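Local coordinates for universal stress protein MJ0577 (Methanocaldococcus jannaschii, PDB 1MJH), which binds ATP together with a manganese ion and forms a homodimer of the universal stress protein A family, at residues E110-I115 against I124-H129; I20-V25 against K89-D94; E144-I147 against P153-V156. All coordinates share one frame; numbering follows the deposited sequence.

Interaction 1: residues E110-I115 against I124-H129; sequences EEIVKI and IIMGSH. With ATP (adenosine-5'-triphosphate), chain F.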
# COMPACT_ATOMS: atom_id res chain seq x y z
N GLU B 110 10.13 -10.75 -8.78
CA GLU B 110 9.47 -12.04 -9.07
C GLU B 110 9.36 -12.93 -7.87
O GLU B 110 8.32 -13.55 -7.66
CB GLU B 110 10.25 -12.74 -10.21
CG GLU B 110 10.22 -11.97 -11.51
CD GLU B 110 10.70 -12.71 -12.75
OE1 GLU B 110 11.33 -13.78 -12.64
OE2 GLU B 110 10.47 -12.23 -13.88
N GLU B 111 10.40 -12.98 -7.01
CA GLU B 111 10.33 -13.80 -5.83
C GLU B 111 9.36 -13.26 -4.81
O GLU B 111 8.70 -14.02 -4.08
CB GLU B 111 11.73 -13.97 -5.17
CG GLU B 111 12.70 -14.72 -6.09
CD GLU B 111 12.37 -16.20 -6.09
OE1 GLU B 111 11.69 -16.73 -5.21
OE2 GLU B 111 12.86 -16.82 -7.06
N ILE B 112 9.26 -11.91 -4.68
CA ILE B 112 8.28 -11.37 -3.72
C ILE B 112 6.87 -11.76 -4.11
O ILE B 112 6.07 -12.19 -3.29
CB ILE B 112 8.45 -9.85 -3.62
CG1 ILE B 112 9.84 -9.54 -3.05
CG2 ILE B 112 7.34 -9.20 -2.78
CD1 ILE B 112 10.22 -8.03 -3.20
N VAL B 113 6.59 -11.63 -5.44
CA VAL B 113 5.25 -11.99 -5.90
C VAL B 113 4.97 -13.48 -5.70
O VAL B 113 3.89 -13.85 -5.24
CB VAL B 113 5.11 -11.61 -7.39
CG1 VAL B 113 3.81 -12.13 -8.00
CG2 VAL B 113 5.11 -10.06 -7.50
N LYS B 114 5.94 -14.31 -6.03
CA LYS B 114 5.76 -15.77 -5.92
C LYS B 114 5.54 -16.21 -4.48
O LYS B 114 4.66 -17.03 -4.15
CB LYS B 114 6.98 -16.44 -6.56
CG LYS B 114 7.15 -17.90 -6.21
CD LYS B 114 8.35 -18.49 -6.97
CE LYS B 114 8.90 -19.64 -6.14
NZ LYS B 114 10.13 -20.23 -6.73
N ILE B 115 6.38 -15.69 -3.57
CA ILE B 115 6.33 -16.07 -2.18
C ILE B 115 5.12 -15.49 -1.50
O ILE B 115 4.47 -16.14 -0.69
CB ILE B 115 7.68 -15.71 -1.49
CG1 ILE B 115 8.77 -16.68 -1.98
CG2 ILE B 115 7.48 -15.82 0.03
CD1 ILE B 115 10.17 -16.27 -1.54
N ILE B 124 1.30 -7.33 1.82
CA ILE B 124 2.73 -7.15 1.66
C ILE B 124 3.06 -5.74 2.20
O ILE B 124 2.37 -4.81 1.76
CB ILE B 124 3.13 -7.18 0.17
CG1 ILE B 124 2.64 -8.56 -0.42
CG2 ILE B 124 4.64 -7.16 0.12
CD1 ILE B 124 2.99 -8.67 -1.87
N ILE B 125 3.99 -5.60 3.12
CA ILE B 125 4.34 -4.24 3.65
C ILE B 125 5.79 -3.96 3.19
O ILE B 125 6.71 -4.71 3.54
CB ILE B 125 4.21 -4.24 5.17
CG1 ILE B 125 2.74 -4.42 5.59
CG2 ILE B 125 4.71 -2.87 5.69
CD1 ILE B 125 2.52 -4.41 7.11
N MET B 126 6.03 -2.91 2.41
CA MET B 126 7.38 -2.71 1.80
C MET B 126 7.67 -1.23 1.68
O MET B 126 6.74 -0.43 1.73
CB MET B 126 7.51 -3.49 0.44
CG MET B 126 6.60 -2.90 -0.68
SD MET B 126 6.34 -4.08 -2.15
CE MET B 126 8.09 -4.27 -2.56
N GLY B 127 8.96 -0.91 1.42
CA GLY B 127 9.25 0.53 1.23
C GLY B 127 8.92 0.96 -0.19
O GLY B 127 8.78 0.16 -1.12
N SER B 128 8.81 2.30 -0.37
CA SER B 128 8.66 2.86 -1.71
C SER B 128 9.97 2.83 -2.49
O SER B 128 9.99 2.83 -3.74
CB SER B 128 8.17 4.30 -1.65
OG SER B 128 9.14 5.10 -0.97
N HIS B 129 11.11 2.87 -1.77
CA HIS B 129 12.45 2.92 -2.36
C HIS B 129 13.36 2.02 -1.53
O HIS B 129 12.91 1.40 -0.58
CB HIS B 129 13.04 4.37 -2.32
CG HIS B 129 12.25 5.36 -3.13
ND1 HIS B 129 11.01 5.87 -2.81
CD2 HIS B 129 12.59 5.94 -4.32
CE1 HIS B 129 10.62 6.70 -3.76
NE2 HIS B 129 11.57 6.77 -4.72
PG ATP F . 15.70 0.33 -7.95
O1G ATP F . 14.59 0.29 -8.94
O2G ATP F . 15.96 -1.00 -7.50
O3G ATP F . 16.92 0.97 -8.48
PB ATP F . 15.21 1.33 -5.22
O1B ATP F . 15.30 2.72 -4.75
O2B ATP F . 16.34 0.54 -4.72
O3B ATP F . 15.10 1.30 -6.79
PA ATP F . 13.20 -0.79 -4.62
O1A ATP F . 12.07 -0.84 -5.52
O2A ATP F . 14.23 -1.77 -4.79
O3A ATP F . 13.83 0.72 -4.70
O5' ATP F . 12.89 -0.84 -3.08
C5' ATP F . 11.50 -0.84 -2.68
C4' ATP F . 11.28 -1.89 -1.61
O4' ATP F . 11.38 -3.21 -2.26
C3' ATP F . 12.31 -1.96 -0.49
O3' ATP F . 12.09 -0.98 0.54
C2' ATP F . 12.09 -3.42 -0.01
O2' ATP F . 10.91 -3.47 0.82
C1' ATP F . 11.87 -4.15 -1.36
N9 ATP F . 13.07 -4.77 -1.89
C8 ATP F . 13.95 -4.31 -2.80
N7 ATP F . 14.90 -5.17 -3.12
C5 ATP F . 14.66 -6.21 -2.36
C6 ATP F . 15.34 -7.41 -2.25
N6 ATP F . 16.43 -7.65 -2.98
N1 ATP F . 14.86 -8.30 -1.39
C2 ATP F . 13.72 -8.05 -0.66
N3 ATP F . 13.00 -6.92 -0.69
C4 ATP F . 13.58 -6.05 -1.56
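Ile112 turns both of its branches from helix 108-118 toward strand 123-127, yet the two segments touch only lightly. Its CG2 stands 4.5 Å from CG2 of Ile124, and its CD1 lies 4.4 Å from CE of Met126. Closer packing comes with the nucleotide. Ile112 CD1 approaches adenine atom N3 of ATP at 3.9 Å, while Met126 brings CE to 3.5 Å from O4' of the ribose. Met126 gets there by folding: CG sits between the backbone N and the carbonyl carbon (chi1 68°), and a bend at chi3 (-58°) curls the methyl back to the sugar. In this parallel alpha/beta fold of the universal stress proteins, the strand runs straight into the nucleotide-binding loop at its C-terminal end. There the backbone does the gripping. Gly127 N points a nearly straight bond at O2' (3.3 Å, 164°) and a weak one at O3', and O3' in turn donates to the carbonyl O of His129 over 2.8 Å. A beta carbon at Gly127 would run into O3', so the bare glycine lets the ribose settle against the chain. Ser128 OG and His129 ND1 share a 2.7 Å hydrogen bond at the edge of the ring, in its plane. Away from this, the outer face of the helix carries Glu110 and Lys114 into solvent, well clear of the strand.

Interaction 2: residues I20-V25 against K89-D94; sequences IALKHV and KKELED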
# COMPACT_ATOMS: atom_id res chain seq x y z
N ILE B 20 12.07 1.89 7.62
CA ILE B 20 10.85 2.59 7.97
C ILE B 20 9.67 1.62 7.88
O ILE B 20 8.78 1.65 8.73
CB ILE B 20 10.55 3.82 7.08
CG1 ILE B 20 11.81 4.71 7.06
CG2 ILE B 20 9.38 4.61 7.66
CD1 ILE B 20 11.66 5.92 6.14
N ALA B 21 9.63 0.86 6.82
CA ALA B 21 8.52 -0.12 6.64
C ALA B 21 8.48 -1.10 7.78
O ALA B 21 7.40 -1.61 8.09
CB ALA B 21 8.73 -0.86 5.31
N LEU B 22 9.60 -1.50 8.41
CA LEU B 22 9.55 -2.37 9.59
C LEU B 22 8.70 -1.78 10.68
O LEU B 22 8.02 -2.51 11.44
CB LEU B 22 11.00 -2.66 10.05
CG LEU B 22 11.12 -3.54 11.29
CD1 LEU B 22 10.48 -4.88 11.10
CD2 LEU B 22 12.65 -3.72 11.51
N LYS B 23 8.75 -0.44 10.89
CA LYS B 23 7.93 0.20 11.89
C LYS B 23 6.43 -0.12 11.67
O LYS B 23 5.70 -0.27 12.65
CB LYS B 23 8.10 1.72 11.92
CG LYS B 23 9.58 2.12 12.09
CD LYS B 23 9.66 3.66 12.09
CE LYS B 23 10.93 4.20 12.70
NZ LYS B 23 11.27 3.79 14.09
N HIS B 24 6.04 -0.13 10.40
CA HIS B 24 4.63 -0.40 10.05
C HIS B 24 4.32 -1.86 10.24
O HIS B 24 3.24 -2.18 10.77
CB HIS B 24 4.32 0.03 8.59
CG HIS B 24 4.43 1.53 8.50
ND1 HIS B 24 3.27 2.30 8.45
CD2 HIS B 24 5.50 2.36 8.42
CE1 HIS B 24 3.65 3.57 8.39
NE2 HIS B 24 5.01 3.67 8.38
N VAL B 25 5.24 -2.78 9.94
CA VAL B 25 4.98 -4.19 10.28
C VAL B 25 4.69 -4.35 11.77
O VAL B 25 3.77 -5.08 12.18
CB VAL B 25 6.19 -5.06 9.89
CG1 VAL B 25 5.96 -6.54 10.27
CG2 VAL B 25 6.40 -4.96 8.37
N LYS B 89 14.48 -10.53 12.74
CA LYS B 89 13.68 -11.66 13.26
C LYS B 89 13.54 -11.56 14.76
O LYS B 89 12.44 -11.70 15.28
CB LYS B 89 14.35 -12.98 12.83
CG LYS B 89 13.75 -14.20 13.51
CD LYS B 89 14.11 -15.47 12.76
CE LYS B 89 13.29 -16.64 13.27
NZ LYS B 89 13.69 -17.93 12.67
N LYS B 90 14.62 -11.25 15.51
CA LYS B 90 14.50 -11.06 16.94
C LYS B 90 13.65 -9.86 17.32
O LYS B 90 12.89 -9.96 18.29
CB LYS B 90 15.86 -10.86 17.64
CG LYS B 90 16.68 -12.15 17.67
CD LYS B 90 16.20 -13.09 18.77
CE LYS B 90 17.05 -14.35 18.88
NZ LYS B 90 16.39 -15.36 19.77
N GLU B 91 13.76 -8.76 16.57
CA GLU B 91 12.93 -7.57 16.91
C GLU B 91 11.47 -7.96 16.78
O GLU B 91 10.58 -7.61 17.55
CB GLU B 91 13.30 -6.40 15.98
CG GLU B 91 12.64 -5.07 16.41
CD GLU B 91 12.98 -3.89 15.51
OE1 GLU B 91 14.01 -3.97 14.80
OE2 GLU B 91 12.26 -2.85 15.56
N LEU B 92 11.13 -8.68 15.67
CA LEU B 92 9.73 -9.03 15.44
C LEU B 92 9.19 -10.08 16.43
O LEU B 92 8.04 -10.01 16.84
CB LEU B 92 9.60 -9.60 14.01
CG LEU B 92 9.82 -8.53 12.92
CD1 LEU B 92 9.85 -9.22 11.55
CD2 LEU B 92 8.70 -7.50 12.99
N GLU B 93 10.03 -11.02 16.81
CA GLU B 93 9.65 -12.04 17.79
C GLU B 93 9.38 -11.41 19.14
O GLU B 93 8.43 -11.81 19.83
CB GLU B 93 10.74 -13.13 17.91
CG GLU B 93 10.70 -14.04 16.68
CD GLU B 93 11.78 -15.11 16.67
OE1 GLU B 93 12.77 -14.92 17.41
OE2 GLU B 93 11.68 -16.11 15.94
N ASP B 94 10.16 -10.38 19.47
CA ASP B 94 9.98 -9.65 20.71
C ASP B 94 8.65 -8.94 20.83
O ASP B 94 8.04 -8.88 21.91
CB ASP B 94 11.15 -8.67 20.94
CG ASP B 94 10.84 -7.82 22.17
OD1 ASP B 94 10.90 -8.40 23.29
OD2 ASP B 94 10.49 -6.63 22.04
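Leu22 and Leu92 meet between helix 16-27 and helix 66-95, with Glu91 beside them. Leu22 is the side chain to follow. Its CB leaves toward the other helix, and CG continues anti to the backbone N (chi1 179°), which carries the branch straight at the other helix, where the two methyls make the contacts. CD1 takes the inner route and packs against Leu92 CD2 at 3.7 Å, with Leu92 CG just behind. CD2 goes to the outer side and comes up against the carboxylate of Glu91, 3.6 Å from OE1. Leu92 CD2 has a second neighbour, Val25 CG1 at 4.0 Å, so this methyl sits over the groove formed by two residues one turn apart. The short segments run nearly parallel, 25° apart, with their axes 11.4 Å from each other. Both helices cover the same face of the parallel sheet: Leu22 and Val25 also rest on Tyr10 of strand 7-11, and Leu92 on Val99 of strand 98-106. An alanine at Leu22 would take away both methyls and would probably open a gap beside Leu92 CD2, leaving the Glu91 carboxylate without its methyl neighbour. Glu91 reaches over in a fully extended chain, and its OE2 forms a salt bridge with Lys26, one residue beyond the segment. The chemistry is therefore graded: apolar methyls seal the side nearer the sheet, and a charge pair on the side away from it ties the two helices together.

Interaction 3: residues E144-I147 against P153-V156; sequences ENVI and PVLV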
# COMPACT_ATOMS: atom_id res chain seq x y z
N GLU B 144 7.12 -0.98 -7.72
CA GLU B 144 6.19 -0.82 -8.84
C GLU B 144 5.85 -2.16 -9.48
O GLU B 144 4.68 -2.39 -9.73
CB GLU B 144 6.83 0.12 -9.89
CG GLU B 144 5.73 0.42 -10.95
CD GLU B 144 6.16 1.48 -11.93
OE1 GLU B 144 7.15 2.21 -11.70
OE2 GLU B 144 5.48 1.62 -12.99
N ASN B 145 6.83 -3.05 -9.66
CA ASN B 145 6.47 -4.38 -10.22
C ASN B 145 5.64 -5.22 -9.28
O ASN B 145 4.76 -5.97 -9.74
CB ASN B 145 7.77 -5.15 -10.48
CG ASN B 145 8.40 -4.90 -11.82
OD1 ASN B 145 7.80 -5.09 -12.89
ND2 ASN B 145 9.68 -4.49 -11.82
N VAL B 146 5.91 -5.19 -7.96
CA VAL B 146 5.06 -5.99 -7.06
C VAL B 146 3.64 -5.48 -7.03
O VAL B 146 2.68 -6.28 -7.02
CB VAL B 146 5.66 -5.98 -5.63
CG1 VAL B 146 4.64 -6.53 -4.63
CG2 VAL B 146 7.00 -6.74 -5.71
N ILE B 147 3.42 -4.15 -7.03
CA ILE B 147 2.02 -3.70 -7.02
C ILE B 147 1.30 -4.14 -8.30
O ILE B 147 0.11 -4.49 -8.26
CB ILE B 147 1.99 -2.15 -6.92
CG1 ILE B 147 2.45 -1.73 -5.49
CG2 ILE B 147 0.62 -1.60 -7.25
CD1 ILE B 147 2.75 -0.22 -5.55
N PRO B 153 -2.84 -7.10 -1.30
CA PRO B 153 -2.79 -5.69 -0.86
C PRO B 153 -1.34 -5.33 -0.56
O PRO B 153 -0.60 -6.18 -0.00
CB PRO B 153 -3.63 -5.66 0.42
CG PRO B 153 -4.47 -6.93 0.39
CD PRO B 153 -3.62 -7.89 -0.36
N VAL B 154 -0.92 -4.15 -1.03
CA VAL B 154 0.46 -3.71 -0.75
C VAL B 154 0.46 -2.37 -0.00
O VAL B 154 -0.10 -1.38 -0.51
CB VAL B 154 1.20 -3.49 -2.08
CG1 VAL B 154 2.67 -3.04 -1.79
CG2 VAL B 154 1.33 -4.79 -2.90
N LEU B 155 1.03 -2.41 1.19
CA LEU B 155 1.24 -1.14 1.96
C LEU B 155 2.59 -0.59 1.52
O LEU B 155 3.60 -1.19 1.83
CB LEU B 155 1.15 -1.39 3.46
CG LEU B 155 1.51 -0.14 4.34
CD1 LEU B 155 0.60 1.02 4.00
CD2 LEU B 155 1.32 -0.50 5.84
N VAL B 156 2.62 0.57 0.87
CA VAL B 156 3.83 1.21 0.41
C VAL B 156 4.22 2.32 1.41
O VAL B 156 3.46 3.25 1.61
CB VAL B 156 3.62 1.89 -0.96
CG1 VAL B 156 4.96 2.51 -1.38
CG2 VAL B 156 3.11 0.92 -2.04
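Val154 of strand 154-157 pushes its CG2 into the notch between Val146 and Ile147 of helix 141-149, 4.1 Å from Val146 CG1 and 4.2 Å from Ile147 CG1. The fit works in the other direction too. Ile147 lies along Val154 and Val156, which both point toward the helix, and the isoleucine's long branch lies across the pair, bridging from one valine to the other. CG1 of Ile147 rests on Val154 CG1 at 3.9 Å, and CD1 carries on to Val156 CG2 at 3.7 Å. The torsions explain the reach: CG1 is set anti to the carbonyl carbon (chi1 -71°), and the chain then runs out nearly straight (chi2 166°), so a side chain that starts off beside the strand still ends on it. Ile147 meets Val156 at about a right angle, one methyl end against the other, whereas its meeting with Val154 is more slanted.

This is the closing half of a beta-alpha-beta unit in which strand 123-127 leads through helix 141-149 into the neighbouring parallel strand 154-157. Val146 looks further inward, onto Ile124 and Met126, and on to Ile112 of helix 108-118. The other border is the dimer interface: Val154 to Val156 pair in an antiparallel ladder with a strand of the second subunit, and Ile147 packs on Leu139 of that subunit. Branched aliphatic groups make all the side-chain contacts here, so the helix is held on the strand by shape and by exclusion of water, while the strand's backbone polar groups remain available to bond within the sheet and across the dimer.

In the fold
All three contacts are buried, but they sit at different depths. Interaction 1 is nearest the chain centre and is the one that reaches ATP, so backbone polar groups and ligand atoms join its few apolar touches. Interaction 3 is its neighbour, 7 Å away between centres: strands 123-127 and 154-157 are adjacent, with Ile124 O 2.8 Å from Leu155 N. It is purely aliphatic and borders the second subunit. Interaction 2 covers the opposite face of the sheet, packing helix on helix with a salt bridge at its outer side; it meets interaction 1 where Val25 CG2 touches Ile125 CG2, and interaction 3 where His24 meets Leu155.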